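Side-chain contacts in 2-aminomuconate 6-semialdehyde dehydrogenase (Burkholderia cenocepacia, PDB 4U3W), which probably oxidises 2-aminomuconate 6-semialdehyde to 2-aminomuconate with a nicotinamide cofactor, as a member of the aldehyde dehydrogenase family: residues S298-A302 and G303-L307; D400-R403 and C404-E407. All coordinates share one frame; numbering follows the deposited sequence.

Interaction 1: residues S298-A302 and G303-L307; sequences SFTNA and GQVCL
Gly-303 N returns to Thr-300 O (2.8 Å) and Gln-304 N to Asn-301 O (3.0 Å), two overlapping turns in which Asn-301, Ala-302 and Gly-303 all have positive phi, so that the chain leaving helix 287-299 coils in the left-handed sense. Ser-298 O, still in the helix, lies 3.4 Å from Gly-303 CA, a close fit at a residue that carries no side chain.

Asn-301 and Gln-304 then bind each other twice, each through its side-chain amide to the other's backbone carbonyl. The Gln-304 chain, extended beyond CG, runs out and brings NE2 to 3.2 Å from Asn-301 O, with the hydrogen bond fairly straight (161°) and the acceptor in the plane of the glutamine amide. Since Gln-304 N reaches the same oxygen from the opposite face, this carbonyl is held from both sides. In return Asn-301 ND2 stands 3.0 Å from Gln-304 O, above the plane of that carbonyl. A chi1 of -158°, which places CG beside the asparagine's own carbonyl carbon, carries the amide forward to make this bond. The two side chains cross at nearly a right angle, their amide planes 42° apart. Next to them Val-305 CG2 rests 3.8 Å from Asn-301 CB, an apolar touch at the foot of the asparagine.

Outside partners tie both amides down: Gln-304 OE1 accepts from Ile-349 N, while Asn-173 exchanges bonds with Asn-301 ND2 and Gln-304 O. The Gly-Gln-Val-Cys sequence matches the loop that bears the nucleophilic cysteine in aldehyde dehydrogenases. Reciprocal amide-to-carbonyl bonding in this largely buried turn thus supplies partners for both amide NH2 groups and both backbone carbonyls and fixes both side chains, probably setting the course of the backbone towards Cys-306.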
loop_
_atom_site.group_PDB
_atom_site.type_symbol
_atom_site.label_atom_id
_atom_site.label_comp_id
_atom_site.label_asym_id
_atom_site.label_seq_id
_atom_site.Cartn_x
_atom_site.Cartn_y
_atom_site.Cartn_z
ATOM N N SER A 298 -13.905 -7.065 32.457
ATOM C CA SER A 298 -15.089 -7.789 32.900
ATOM C C SER A 298 -16.312 -6.926 33.244
ATOM O O SER A 298 -17.460 -7.380 33.040
ATOM C CB SER A 298 -14.778 -8.687 34.123
ATOM O OG SER A 298 -13.703 -9.587 33.827
ATOM N N PHE A 299 -16.100 -5.736 33.811
ATOM C CA PHE A 299 -17.230 -4.987 34.376
ATOM C C PHE A 299 -17.479 -3.602 33.754
ATOM O O PHE A 299 -18.400 -2.909 34.162
ATOM C CB PHE A 299 -17.034 -4.849 35.884
ATOM C CG PHE A 299 -16.815 -6.183 36.594
ATOM C CD1 PHE A 299 -17.714 -7.246 36.416
ATOM C CD2 PHE A 299 -15.713 -6.373 37.437
ATOM C CE1 PHE A 299 -17.511 -8.491 37.077
ATOM C CE2 PHE A 299 -15.516 -7.586 38.096
ATOM C CZ PHE A 299 -16.434 -8.652 37.914
ATOM N N THR A 300 -16.693 -3.221 32.741
ATOM C CA THR A 300 -16.974 -1.995 31.981
ATOM C C THR A 300 -18.424 -2.015 31.434
ATOM O O THR A 300 -18.859 -3.034 30.878
ATOM C CB THR A 300 -15.986 -1.817 30.801
ATOM O OG1 THR A 300 -14.671 -1.507 31.311
ATOM C CG2 THR A 300 -16.443 -0.667 29.857
ATOM N N ASN A 301 -19.163 -0.915 31.588
ATOM C CA ASN A 301 -20.576 -0.852 31.095
ATOM C C ASN A 301 -21.421 -1.979 31.661
ATOM O O ASN A 301 -22.261 -2.541 30.946
ATOM C CB ASN A 301 -20.622 -0.905 29.516
ATOM C CG ASN A 301 -21.925 -0.319 28.904
ATOM O OD1 ASN A 301 -22.476 0.671 29.395
ATOM N ND2 ASN A 301 -22.403 -0.934 27.793
ATOM N N ALA A 302 -21.166 -2.339 32.916
ATOM C CA ALA A 302 -21.832 -3.452 33.591
ATOM C C ALA A 302 -21.678 -4.764 32.806
ATOM O O ALA A 302 -22.594 -5.590 32.795
ATOM C CB ALA A 302 -23.339 -3.126 33.865
ATOM N N GLY A 303 -20.511 -4.961 32.166
ATOM C CA GLY A 303 -20.250 -6.190 31.408
ATOM C C GLY A 303 -21.012 -6.267 30.064
ATOM O O GLY A 303 -21.023 -7.300 29.402
ATOM N N GLN A 304 -21.612 -5.158 29.645
ATOM C CA GLN A 304 -22.429 -5.136 28.408
ATOM C C GLN A 304 -21.629 -4.585 27.196
ATOM O O GLN A 304 -22.004 -3.591 26.561
ATOM C CB GLN A 304 -23.690 -4.311 28.654
ATOM C CG GLN A 304 -24.601 -4.838 29.781
ATOM C CD GLN A 304 -25.753 -3.855 30.103
ATOM O OE1 GLN A 304 -26.934 -4.214 30.003
ATOM N NE2 GLN A 304 -25.405 -2.632 30.540
ATOM N N VAL A 305 -20.482 -5.189 26.914
ATOM C CA VAL A 305 -19.715 -4.846 25.706
ATOM C C VAL A 305 -19.446 -6.155 25.038
ATOM O O VAL A 305 -19.188 -7.134 25.741
ATOM C CB VAL A 305 -18.434 -4.125 26.024
ATOM C CG1 VAL A 305 -17.807 -3.601 24.720
ATOM C CG2 VAL A 305 -18.717 -2.968 26.945
ATOM N N CYS A 306 -19.511 -6.216 23.711
ATOM C CA CYS A 306 -19.294 -7.502 23.032
ATOM C C CYS A 306 -17.895 -8.039 23.321
ATOM O O CYS A 306 -17.633 -9.251 23.242
ATOM C CB CYS A 306 -19.504 -7.361 21.510
ATOM S SG CYS A 306 -18.379 -6.227 20.652
ATOM N N LEU A 307 -17.009 -7.101 23.643
ATOM C CA LEU A 307 -15.587 -7.378 23.871
ATOM C C LEU A 307 -15.220 -7.804 25.302
ATOM O O LEU A 307 -14.022 -8.100 25.598
ATOM C CB LEU A 307 -14.796 -6.145 23.510
ATOM C CG LEU A 307 -14.954 -5.621 22.068
ATOM C CD1 LEU A 307 -14.382 -4.215 21.965
ATOM C CD2 LEU A 307 -14.275 -6.592 21.068
#

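Interaction 2: residues D400-R403 and C404-E407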
loop_
_atom_site.group_PDB
_atom_site.type_symbol
_atom_site.label_atom_id
_atom_site.label_comp_id
_atom_site.label_asym_id
_atom_site.label_seq_id
_atom_site.Cartn_x
_atom_site.Cartn_y
_atom_site.Cartn_z
ATOM N N ASP A 400 -14.606 -26.429 31.287
ATOM C CA ASP A 400 -14.670 -25.717 30.003
ATOM C C ASP A 400 -15.956 -26.009 29.218
ATOM O O ASP A 400 -16.389 -25.215 28.350
ATOM C CB ASP A 400 -13.435 -26.077 29.148
ATOM C CG ASP A 400 -12.134 -25.438 29.679
ATOM O OD1 ASP A 400 -12.171 -24.752 30.726
ATOM O OD2 ASP A 400 -11.077 -25.618 29.032
ATOM N N SER A 401 -16.593 -27.127 29.561
ATOM C CA SER A 401 -17.810 -27.591 28.905
ATOM C C SER A 401 -19.097 -26.964 29.437
ATOM O O SER A 401 -20.168 -27.157 28.850
ATOM C CB SER A 401 -17.903 -29.105 29.073
ATOM O OG SER A 401 -17.967 -29.383 30.456
ATOM N N ALA A 402 -19.020 -26.253 30.561
ATOM C CA ALA A 402 -20.242 -25.722 31.192
ATOM C C ALA A 402 -20.898 -24.638 30.321
ATOM O O ALA A 402 -20.206 -23.880 29.619
ATOM C CB ALA A 402 -19.945 -25.174 32.574
ATOM N N ARG A 403 -22.243 -24.600 30.332
ATOM C CA ARG A 403 -22.960 -23.598 29.544
ATOM C C ARG A 403 -22.558 -22.174 29.988
ATOM O O ARG A 403 -22.450 -21.265 29.170
ATOM C CB ARG A 403 -24.484 -23.798 29.633
ATOM C CG ARG A 403 -24.976 -25.154 29.085
ATOM C CD ARG A 403 -26.515 -25.259 29.198
ATOM N NE ARG A 403 -27.082 -24.041 28.629
ATOM C CZ ARG A 403 -28.265 -23.532 28.943
ATOM N NH1 ARG A 403 -29.042 -24.119 29.837
ATOM N NH2 ARG A 403 -28.654 -22.419 28.361
ATOM N N CYS A 404 -22.321 -21.984 31.276
ATOM C CA CYS A 404 -22.048 -20.636 31.768
ATOM C C CYS A 404 -20.678 -20.105 31.389
ATOM O O CYS A 404 -20.463 -18.902 31.533
ATOM C CB CYS A 404 -22.219 -20.566 33.297
ATOM S SG CYS A 404 -24.022 -20.540 33.734
ATOM N N VAL A 405 -19.775 -20.972 30.923
ATOM C CA VAL A 405 -18.499 -20.500 30.407
ATOM C C VAL A 405 -18.455 -20.632 28.880
ATOM O O VAL A 405 -17.434 -20.291 28.289
ATOM C CB VAL A 405 -17.279 -21.249 31.004
ATOM C CG1 VAL A 405 -17.316 -21.164 32.495
ATOM C CG2 VAL A 405 -17.236 -22.726 30.592
ATOM N N ARG A 406 -19.536 -21.118 28.248
ATOM C CA ARG A 406 -19.560 -21.180 26.775
ATOM C C ARG A 406 -20.533 -20.156 26.165
ATOM O O ARG A 406 -20.251 -19.576 25.092
ATOM C CB ARG A 406 -19.895 -22.592 26.273
ATOM C CG ARG A 406 -18.860 -23.638 26.658
ATOM C CD ARG A 406 -19.066 -24.979 25.911
ATOM N NE ARG A 406 -18.520 -24.954 24.546
ATOM C CZ ARG A 406 -17.228 -25.119 24.244
ATOM N NH1 ARG A 406 -16.317 -25.327 25.201
ATOM N NH2 ARG A 406 -16.833 -25.080 22.972
ATOM N N GLU A 407 -21.644 -19.892 26.837
ATOM C CA GLU A 407 -22.674 -19.031 26.244
ATOM C C GLU A 407 -22.503 -17.560 26.645
ATOM O O GLU A 407 -22.191 -17.229 27.799
ATOM C CB GLU A 407 -24.055 -19.541 26.626
ATOM C CG GLU A 407 -24.318 -20.942 26.077
ATOM C CD GLU A 407 -25.569 -21.627 26.650
ATOM O OE1 GLU A 407 -26.444 -20.948 27.237
ATOM O OE2 GLU A 407 -25.676 -22.865 26.472
HETATM O O HOH W 1 -15.013 -22.726 27.802
#
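Arg-403 grips Glu-407 side-on, one nitrogen to each carboxylate oxygen, in a salt bridge between residues four apart, the i to i+4 spacing of one helical turn. Arg-403 NE meets Glu-407 OE2 at 2.8 Å in an almost straight bond (169°), and Arg-403 NH2 reaches Glu-407 OE1 at 2.9 Å through the oxygen's syn lone pair. The match is not flat: guanidinium and carboxylate planes lie 41° apart. A bend at chi3 (50°) brings the edge of the guanidinium round to the carboxylate. The backbone counterpart is the bond from Glu-407 N to Arg-403 O (2.8 Å), an oxygen that also accepts from Arg-406 N at 3.1 Å.

On another side of the turn Arg-406 folds back along the incoming chain, and its NH1 donates to Asp-400 O (3.2 Å), which lies in the guanidinium plane. A water also binds Asp-400 O, at 2.9 Å. Val-405 N donates to Ala-402 O, and Val-405 CG2 lies 4.2 Å from Ala-402 CB.

Further out, Tyr-360 OH bonds Glu-407 OE1 and Asp-431 forms a salt bridge with Arg-406 NH2, while the Asp-400 carboxylate pairs outside the turn with Arg-428. Glu-367 accepts from the backbone N of Arg-403 and Cys-404. The short helix 403-406 lies on the connection between the parallel, adjacent strands 393-396 and 413-419, with Cys-404 packed against helix 351-366.

How the interactions relate
Both contacts are local turns on connections within the part of the fold built on the seven-stranded sheet: residues 298-307 lead into strand 309-315, and the turn at 400-407 precedes its parallel neighbour, strand 413-419. Their centres are 18 Å apart and their nearest atoms about 10 Å, so they do not touch. Interaction 1 lies nearer the centre of the chain and is buried; neutral amides and carbonyls do its work at the end of a helix. Interaction 2, farther out and only partly buried, adds charge to its backbone bonds, with an ion pair across one turn and further salt bridges to Arg-428 and Asp-431, in and just after helix 422-430. The first lies in the loop that probably carries the family's active-site cysteine.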